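Local coordinates for probable dipeptidase (Pseudomonas aeruginosa, PDB 3B40), which probably acts as a metal-dependent dipeptidase of the membrane dipeptidase (M19) family, at residues L65-W70 with H93-R98; V349-V354 with A393-G398. The protein carries 11 engineered substitutions. All blocks are in the same frame, centred on the assembly; numbering follows the deposited sequence.

Interactions 1 and 2 lie on opposite sides of the centre of one TIM-barrel-type chain, the centres of the contacts about 14 Å and 17 Å from it. Those centres are 28 Å apart and the nearest atoms of the two contacts about 12 Å, so they do not touch. Both join a strand region of the parallel sheet to a helix: residues 65-70 meet the helix that follows in the chain, and the loop entering strand 354-357 meets the helix 389-409. Each also has a metal-binding histidine that makes no contact across its own interface: His93 binds calcium in interaction 1 and His353 binds cadmium in interaction 2; neither ion is established as catalytic.

Interaction 1: L65-W70 with H93-R98; sequences LAIFGW and HQQEIR. With CA (calcium ion), chain F.
The Phe68 ring meets Arg98 at its edge, with Arg98 NH2 in the ring plane and 3.6 Å from Phe68 CD2. The ring and guanidinium planes are turned 79° apart, so this is no face stack. The indole of Trp70 is likewise approached at an edge, by Gln94 OE1, which lies in its plane 3.7 Å from Trp70 CD1; Tyr165 makes edge-to-face contacts with both aromatic rings, and Trp70 NE1 is hydrogen-bonded to Glu72 OE1. These groups lie where strand 62-68 runs into its loop, in a beta-alpha unit of the TIM barrel whose helix 87-108 packs against the strand. The short segment axes approach to 6.6 Å and run at 147°, roughly antiparallel but clearly skewed.

Polar bonds tie the strand end to the helix. Phe68 CG stands anti to the backbone N (chi1 176°), which lays the ring alongside the extended Arg98 chain. Arg98 NH2 donates to Phe68 O at 3.1 Å from well above the carbonyl plane, while Arg98 NE is bonded to Val31 O, so the guanidinium links two parts of the chain. Two residues further on, the Gln94 amide bonds to the backbone of Trp70: Trp70 N donates to Gln94 OE1 at 2.9 Å in a fairly straight bond, and Gln94 NE2 returns a weak one to Trp70 O at 3.3 Å.

The apolar part is carried by Ile67, whose CG2 rests 3.5 Å from Gln95 CB, the two side chains crossing at about a right angle. His93 points away from the strand and, with Asp89, binds calcium through its NE2. Beyond Ile67, Gln95 NE2 donates to a water 2.9 Å away, which also accepts a weak bond from Gly69 N.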
ATOM      1  N   LEU A  65      -5.789   6.838  -3.133  1.00 14.28           N
ATOM      2  CA  LEU A  65      -5.411   7.579  -1.933  1.00 14.50           C
ATOM      3  C   LEU A  65      -6.333   7.194  -0.786  1.00 14.27           C
ATOM      4  O   LEU A  65      -7.557   7.367  -0.860  1.00 13.87           O
ATOM      5  CB  LEU A  65      -5.508   9.085  -2.183  1.00 13.23           C
ATOM      6  CG  LEU A  65      -4.802   9.544  -3.481  1.00 17.29           C
ATOM      7  CD1 LEU A  65      -5.041  11.031  -3.686  1.00 15.63           C
ATOM      8  CD2 LEU A  65      -3.313   9.266  -3.461  1.00 15.44           C
ATOM      9  N   ALA A  66      -5.724   6.729   0.288  1.00 14.42           N
ATOM     10  CA  ALA A  66      -6.452   6.049   1.333  1.00 14.92           C
ATOM     11  C   ALA A  66      -6.900   7.006   2.433  1.00 15.15           C
ATOM     12  O   ALA A  66      -6.120   7.834   2.904  1.00 15.21           O
ATOM     13  CB  ALA A  66      -5.592   4.942   1.928  1.00 13.89           C
ATOM     14  N   ILE A  67      -8.156   6.835   2.832  1.00 15.35           N
ATOM     15  CA  ILE A  67      -8.670   7.298   4.099  1.00 16.00           C
ATOM     16  C   ILE A  67      -8.059   6.380   5.149  1.00 16.59           C
ATOM     17  O   ILE A  67      -8.414   5.185   5.240  1.00 14.71           O
ATOM     18  CB  ILE A  67     -10.221   7.147   4.153  1.00 15.92           C
ATOM     19  CG1 ILE A  67     -10.923   7.912   3.003  1.00 16.67           C
ATOM     20  CG2 ILE A  67     -10.747   7.501   5.553  1.00 17.96           C
ATOM     21  CD1 ILE A  67     -10.581   9.403   2.786  1.00 18.48           C
ATOM     22  N   PHE A  68      -7.146   6.934   5.933  1.00 16.24           N
ATOM     23  CA  PHE A  68      -6.331   6.134   6.860  1.00 17.68           C
ATOM     24  C   PHE A  68      -6.334   6.778   8.242  1.00 18.42           C
ATOM     25  O   PHE A  68      -6.251   8.013   8.363  1.00 18.98           O
ATOM     26  CB  PHE A  68      -4.888   6.062   6.332  1.00 17.28           C
ATOM     27  CG  PHE A  68      -3.925   5.334   7.242  1.00 19.02           C
ATOM     28  CD1 PHE A  68      -3.814   3.956   7.183  1.00 17.90           C
ATOM     29  CD2 PHE A  68      -3.089   6.040   8.127  1.00 18.34           C
ATOM     30  CE1 PHE A  68      -2.919   3.267   8.020  1.00 19.07           C
ATOM     31  CE2 PHE A  68      -2.192   5.353   8.973  1.00 18.28           C
ATOM     32  CZ  PHE A  68      -2.118   3.964   8.908  1.00 18.88           C
ATOM     33  N   GLY A  69      -6.471   5.946   9.273  1.00 19.37           N
ATOM     34  CA  GLY A  69      -6.110   6.331  10.634  1.00 21.06           C
ATOM     35  C   GLY A  69      -5.513   5.116  11.337  1.00 22.07           C
ATOM     36  O   GLY A  69      -5.762   3.976  10.932  1.00 21.62           O
ATOM     37  N   TRP A  70      -4.718   5.360  12.379  1.00 22.90           N
ATOM     38  CA  TRP A  70      -4.161   4.291  13.210  1.00 23.68           C
ATOM     39  C   TRP A  70      -3.757   4.846  14.581  1.00 24.71           C
ATOM     40  O   TRP A  70      -3.880   6.058  14.792  1.00 24.98           O
ATOM     41  CB  TRP A  70      -2.976   3.634  12.476  1.00 23.82           C
ATOM     42  CG  TRP A  70      -1.697   4.342  12.628  1.00 21.55           C
ATOM     43  CD1 TRP A  70      -1.472   5.686  12.512  1.00 23.18           C
ATOM     44  CD2 TRP A  70      -0.442   3.741  12.910  1.00 22.26           C
ATOM     45  NE1 TRP A  70      -0.133   5.959  12.703  1.00 21.57           N
ATOM     46  CE2 TRP A  70       0.519   4.777  12.956  1.00 22.26           C
ATOM     47  CE3 TRP A  70      -0.023   2.409  13.119  1.00 22.73           C
ATOM     48  CZ2 TRP A  70       1.882   4.527  13.223  1.00 24.02           C
ATOM     49  CZ3 TRP A  70       1.330   2.165  13.389  1.00 22.10           C
ATOM     50  CH2 TRP A  70       2.263   3.218  13.419  1.00 22.55           C
ATOM     51  N   HIS A  93     -10.299  11.140  13.557  1.00 23.34           N
ATOM     52  CA  HIS A  93      -9.898  12.477  13.117  1.00 23.69           C
ATOM     53  C   HIS A  93      -8.895  12.455  11.952  1.00 22.14           C
ATOM     54  O   HIS A  93      -9.007  13.256  11.047  1.00 22.12           O
ATOM     55  CB  HIS A  93      -9.326  13.263  14.288  1.00 24.19           C
ATOM     56  CG  HIS A  93     -10.332  13.570  15.354  1.00 28.92           C
ATOM     57  ND1 HIS A  93      -9.974  14.012  16.611  1.00 32.89           N
ATOM     58  CD2 HIS A  93     -11.685  13.486  15.354  1.00 31.44           C
ATOM     59  CE1 HIS A  93     -11.063  14.192  17.336  1.00 34.06           C
ATOM     60  NE2 HIS A  93     -12.114  13.878  16.598  1.00 32.96           N
ATOM     61  N   GLN A  94      -7.942  11.530  11.980  1.00 21.17           N
ATOM     62  CA  GLN A  94      -6.982  11.326  10.878  1.00 20.60           C
ATOM     63  C   GLN A  94      -7.734  10.960   9.572  1.00 20.28           C
ATOM     64  O   GLN A  94      -7.398  11.474   8.497  1.00 20.00           O
ATOM     65  CB  GLN A  94      -5.949  10.240  11.223  1.00 20.58           C
ATOM     66  CG  GLN A  94      -5.047  10.527  12.442  1.00 21.84           C
ATOM     67  CD  GLN A  94      -4.425   9.270  13.092  1.00 21.78           C
ATOM     68  OE1 GLN A  94      -4.162   8.256  12.432  1.00 21.72           O
ATOM     69  NE2 GLN A  94      -4.186   9.347  14.407  1.00 23.20           N
ATOM     70  N   GLN A  95      -8.767  10.107   9.675  1.00 19.13           N
ATOM     71  CA  GLN A  95      -9.586   9.721   8.505  1.00 18.67           C
ATOM     72  C   GLN A  95     -10.360  10.917   7.983  1.00 18.96           C
ATOM     73  O   GLN A  95     -10.420  11.143   6.774  1.00 18.23           O
ATOM     74  CB  GLN A  95     -10.607   8.635   8.833  1.00 17.81           C
ATOM     75  CG  GLN A  95     -10.084   7.281   9.288  1.00 17.10           C
ATOM     76  CD  GLN A  95     -11.240   6.320   9.496  1.00 19.35           C
ATOM     77  OE1 GLN A  95     -12.154   6.586  10.297  1.00 20.56           O
ATOM     78  NE2 GLN A  95     -11.215   5.199   8.786  1.00 16.97           N
ATOM     79  N   GLU A  96     -10.965  11.676   8.891  1.00 18.44           N
ATOM     80  CA  GLU A  96     -11.770  12.817   8.469  1.00 18.96           C
ATOM     81  C   GLU A  96     -10.917  13.898   7.771  1.00 18.12           C
ATOM     82  O   GLU A  96     -11.350  14.475   6.797  1.00 17.59           O
ATOM     83  CB  GLU A  96     -12.542  13.403   9.640  1.00 19.96           C
ATOM     84  CG  GLU A  96     -13.691  12.514  10.145  1.00 23.14           C
ATOM     85  CD  GLU A  96     -14.829  12.328   9.123  1.00 27.82           C
ATOM     86  OE1 GLU A  96     -15.221  13.304   8.440  1.00 30.53           O
ATOM     87  OE2 GLU A  96     -15.343  11.197   9.019  1.00 29.33           O
ATOM     88  N   ILE A  97      -9.725  14.167   8.305  1.00 17.70           N
ATOM     89  CA  ILE A  97      -8.771  15.072   7.691  1.00 17.81           C
ATOM     90  C   ILE A  97      -8.468  14.640   6.266  1.00 18.00           C
ATOM     91  O   ILE A  97      -8.535  15.460   5.340  1.00 17.51           O
ATOM     92  CB  ILE A  97      -7.482  15.212   8.553  1.00 18.34           C
ATOM     93  CG1 ILE A  97      -7.836  15.960   9.861  1.00 18.53           C
ATOM     94  CG2 ILE A  97      -6.353  15.949   7.762  1.00 18.12           C
ATOM     95  CD1 ILE A  97      -6.732  16.066  10.834  1.00 22.02           C
ATOM     96  N   ARG A  98      -8.164  13.354   6.080  1.00 18.24           N
ATOM     97  CA  ARG A  98      -7.809  12.841   4.744  1.00 18.30           C
ATOM     98  C   ARG A  98      -8.966  12.963   3.749  1.00 19.23           C
ATOM     99  O   ARG A  98      -8.764  13.350   2.581  1.00 18.49           O
ATOM    100  CB  ARG A  98      -7.209  11.438   4.842  1.00 18.12           C
ATOM    101  CG  ARG A  98      -5.768  11.505   5.354  1.00 16.60           C
ATOM    102  CD  ARG A  98      -5.164  10.157   5.635  1.00 15.96           C
ATOM    103  NE  ARG A  98      -3.714  10.266   5.718  1.00 14.98           N
ATOM    104  CZ  ARG A  98      -3.003  10.016   6.816  1.00 19.37           C
ATOM    105  NH1 ARG A  98      -1.687  10.166   6.786  1.00 16.49           N
ATOM    106  NH2 ARG A  98      -3.610   9.628   7.947  1.00 17.55           N
TER
HETATM  107 CA    CA F 451     -14.313  12.977  17.726  1.00 55.06          CA
HETATM  108  O   HOH W   1      -8.785   3.721   8.067  1.00 18.29           O

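Interaction 2: V349-V354 with A393-G398; sequences VGIDHV and AKLWGG. With CD (cadmium ion), chain C.
Leu395 packs its branches against Ile351 and Val354, forming the tight part of a contact between helix 389-409 of the TIM-barrel-type fold and the loop that leads from helix 335-349 into strand 354-357. Leu395 CD2 lies 3.6 Å from Val354 CG1, the two side chains, both buried, running side by side. Ile351 crosses Leu395 at about a right angle, with Ile351 CD1 4.0 Å from Leu395 CG. Its CG1 is anti to the backbone N (chi1 -172°), a torsion that carries CD1 over to the leucine. Ile342 and Val346 of helix 335-349 and Tyr387 add to this apolar cluster.

The polar side of the contact is looser: Lys394 and Asp352, both partly exposed, meet there through a single salt bridge. The extended Lys394 chain brings its NZ to Asp352 OD1 at 2.8 Å, nearly along the C-O axis. Asn399 ND2 bonds to both Ile351 O and Val354 O, tying the loop backbone to the next part of the helix. That helix widens into a pi-type turn here, as Gly398 N bonds to Ala393 O at 3.0 Å.

Asp352 also links the salt bridge to a hydrated metal: a water ligand of cadmium donates to its OD2 at 3.2 Å. His353 NE2 binds the ion at 2.3 Å, with four waters as its other ligands found here.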
ATOM      1  N   VAL A 349       1.283 -16.004 -11.193  1.00 11.99           N
ATOM      2  CA  VAL A 349      -0.158 -15.806 -11.415  1.00 12.53           C
ATOM      3  C   VAL A 349      -0.608 -15.415 -12.834  1.00 13.17           C
ATOM      4  O   VAL A 349      -1.798 -15.442 -13.125  1.00 13.71           O
ATOM      5  CB  VAL A 349      -0.786 -14.861 -10.361  1.00 11.95           C
ATOM      6  CG1 VAL A 349      -0.541 -15.429  -8.965  1.00 12.53           C
ATOM      7  CG2 VAL A 349      -0.149 -13.472 -10.456  1.00 12.18           C
ATOM      8  N   GLY A 350       0.337 -15.047 -13.697  1.00 13.44           N
ATOM      9  CA  GLY A 350       0.040 -14.665 -15.078  1.00 13.37           C
ATOM     10  C   GLY A 350      -0.133 -13.168 -15.229  1.00 14.10           C
ATOM     11  O   GLY A 350      -0.522 -12.473 -14.262  1.00 14.77           O
ATOM     12  N   ILE A 351       0.110 -12.668 -16.445  1.00 13.45           N
ATOM     13  CA  ILE A 351       0.181 -11.215 -16.686  1.00 14.18           C
ATOM     14  C   ILE A 351      -1.111 -10.516 -16.273  1.00 14.41           C
ATOM     15  O   ILE A 351      -1.092  -9.338 -15.956  1.00 14.45           O
ATOM     16  CB  ILE A 351       0.574 -10.845 -18.182  1.00 13.64           C
ATOM     17  CG1 ILE A 351       0.827  -9.339 -18.333  1.00 16.52           C
ATOM     18  CG2 ILE A 351      -0.449 -11.299 -19.210  1.00 14.54           C
ATOM     19  CD1 ILE A 351       2.150  -8.889 -17.718  1.00 17.56           C
ATOM     20  N   ASP A 352      -2.224 -11.247 -16.277  1.00 13.91           N
ATOM     21  CA  ASP A 352      -3.539 -10.632 -16.033  1.00 14.15           C
ATOM     22  C   ASP A 352      -3.808 -10.328 -14.544  1.00 13.40           C
ATOM     23  O   ASP A 352      -4.842  -9.718 -14.173  1.00 13.36           O
ATOM     24  CB  ASP A 352      -4.652 -11.534 -16.557  1.00 14.19           C
ATOM     25  CG  ASP A 352      -4.729 -11.594 -18.085  1.00 18.48           C
ATOM     26  OD1 ASP A 352      -4.355 -10.626 -18.810  1.00 18.42           O
ATOM     27  OD2 ASP A 352      -5.247 -12.624 -18.564  1.00 23.85           O
ATOM     28  N   HIS A 353      -2.891 -10.746 -13.683  1.00 12.92           N
ATOM     29  CA  HIS A 353      -3.138 -10.667 -12.242  1.00 12.20           C
ATOM     30  C   HIS A 353      -2.101  -9.898 -11.477  1.00 12.56           C
ATOM     31  O   HIS A 353      -1.979 -10.065 -10.231  1.00 12.48           O
ATOM     32  CB  HIS A 353      -3.297 -12.080 -11.670  1.00 11.93           C
ATOM     33  CG  HIS A 353      -4.450 -12.802 -12.268  1.00 12.39           C
ATOM     34  ND1 HIS A 353      -5.752 -12.507 -11.928  1.00 13.65           N
ATOM     35  CD2 HIS A 353      -4.511 -13.731 -13.253  1.00 11.90           C
ATOM     36  CE1 HIS A 353      -6.567 -13.269 -12.639  1.00 15.92           C
ATOM     37  NE2 HIS A 353      -5.837 -14.025 -13.438  1.00 13.19           N
ATOM     38  N   VAL A 354      -1.366  -9.064 -12.215  1.00 11.00           N
ATOM     39  CA  VAL A 354      -0.295  -8.257 -11.654  1.00 10.67           C
ATOM     40  C   VAL A 354      -0.464  -6.741 -11.970  1.00 10.05           C
ATOM     41  O   VAL A 354      -0.940  -6.342 -13.046  1.00  9.95           O
ATOM     42  CB  VAL A 354       1.126  -8.797 -12.067  1.00 10.54           C
ATOM     43  CG1 VAL A 354       2.258  -8.109 -11.272  1.00 11.90           C
ATOM     44  CG2 VAL A 354       1.235 -10.311 -11.842  1.00 11.11           C
ATOM     45  N   ALA A 393       0.423  -2.049 -20.355  1.00 14.82           N
ATOM     46  CA  ALA A 393      -0.856  -1.404 -20.089  1.00 14.78           C
ATOM     47  C   ALA A 393      -1.676  -2.163 -19.021  1.00 15.47           C
ATOM     48  O   ALA A 393      -2.400  -1.542 -18.212  1.00 17.06           O
ATOM     49  CB  ALA A 393      -1.670  -1.226 -21.386  1.00 15.48           C
ATOM     50  N   LYS A 394      -1.577  -3.487 -19.010  1.00 14.80           N
ATOM     51  CA  LYS A 394      -2.274  -4.307 -18.006  1.00 14.15           C
ATOM     52  C   LYS A 394      -1.642  -4.073 -16.625  1.00 12.99           C
ATOM     53  O   LYS A 394      -2.345  -3.777 -15.671  1.00 12.84           O
ATOM     54  CB  LYS A 394      -2.174  -5.785 -18.377  1.00 15.09           C
ATOM     55  CG  LYS A 394      -2.906  -6.185 -19.638  1.00 17.49           C
ATOM     56  CD  LYS A 394      -3.043  -7.696 -19.754  1.00 18.34           C
ATOM     57  CE  LYS A 394      -3.807  -8.012 -21.029  1.00 21.67           C
ATOM     58  NZ  LYS A 394      -3.843  -9.468 -21.307  1.00 23.96           N
ATOM     59  N   LEU A 395      -0.306  -4.158 -16.553  1.00 12.42           N
ATOM     60  CA  LEU A 395       0.470  -3.856 -15.337  1.00 12.12           C
ATOM     61  C   LEU A 395       0.168  -2.494 -14.755  1.00 12.59           C
ATOM     62  O   LEU A 395      -0.022  -2.364 -13.549  1.00 13.87           O
ATOM     63  CB  LEU A 395       2.004  -4.018 -15.543  1.00 10.75           C
ATOM     64  CG  LEU A 395       2.566  -5.439 -15.649  1.00 10.30           C
ATOM     65  CD1 LEU A 395       3.997  -5.442 -16.199  1.00  5.27           C
ATOM     66  CD2 LEU A 395       2.544  -6.151 -14.264  1.00 10.57           C
ATOM     67  N   TRP A 396       0.119  -1.473 -15.605  1.00 14.19           N
ATOM     68  CA  TRP A 396      -0.085  -0.081 -15.151  1.00 12.97           C
ATOM     69  C   TRP A 396      -1.526   0.311 -14.833  1.00 13.09           C
ATOM     70  O   TRP A 396      -1.840   1.502 -14.606  1.00 11.79           O
ATOM     71  CB  TRP A 396       0.508   0.895 -16.154  1.00 13.84           C
ATOM     72  CG  TRP A 396       1.898   1.344 -15.788  1.00 12.89           C
ATOM     73  CD1 TRP A 396       3.013   1.245 -16.560  1.00 12.09           C
ATOM     74  CD2 TRP A 396       2.309   1.923 -14.546  1.00 13.12           C
ATOM     75  NE1 TRP A 396       4.101   1.738 -15.883  1.00 14.58           N
ATOM     76  CE2 TRP A 396       3.689   2.177 -14.645  1.00 13.96           C
ATOM     77  CE3 TRP A 396       1.634   2.257 -13.341  1.00 16.04           C
ATOM     78  CZ2 TRP A 396       4.424   2.740 -13.600  1.00 13.90           C
ATOM     79  CZ3 TRP A 396       2.373   2.839 -12.297  1.00 13.16           C
ATOM     80  CH2 TRP A 396       3.750   3.060 -12.438  1.00 14.87           C
ATOM     81  N   GLY A 397      -2.426  -0.675 -14.811  1.00 13.19           N
ATOM     82  CA  GLY A 397      -3.801  -0.383 -14.410  1.00 11.95           C
ATOM     83  C   GLY A 397      -4.922  -1.171 -15.064  1.00 13.18           C
ATOM     84  O   GLY A 397      -6.007  -1.295 -14.478  1.00 13.55           O
ATOM     85  N   GLY A 398      -4.690  -1.685 -16.273  1.00 12.85           N
ATOM     86  CA  GLY A 398      -5.709  -2.485 -16.986  1.00 13.08           C
ATOM     87  C   GLY A 398      -6.277  -3.625 -16.138  1.00 13.49           C
ATOM     88  O   GLY A 398      -7.481  -3.874 -16.134  1.00 13.20           O
TER
HETATM   89 CD    CD C   2      -6.791 -15.280 -15.100  1.00 34.25          CD
HETATM   90  O   HOH W   2      -7.465 -13.584 -16.538  1.00 27.17           O
HETATM   91  O   HOH W   3      -9.117 -13.905 -14.828  1.00 28.24           O
HETATM   92  O   HOH W   4      -6.638 -17.276 -13.609  1.00 24.91           O
HETATM   93  O   HOH W   5      -4.592 -15.895 -15.979  1.00 16.45           O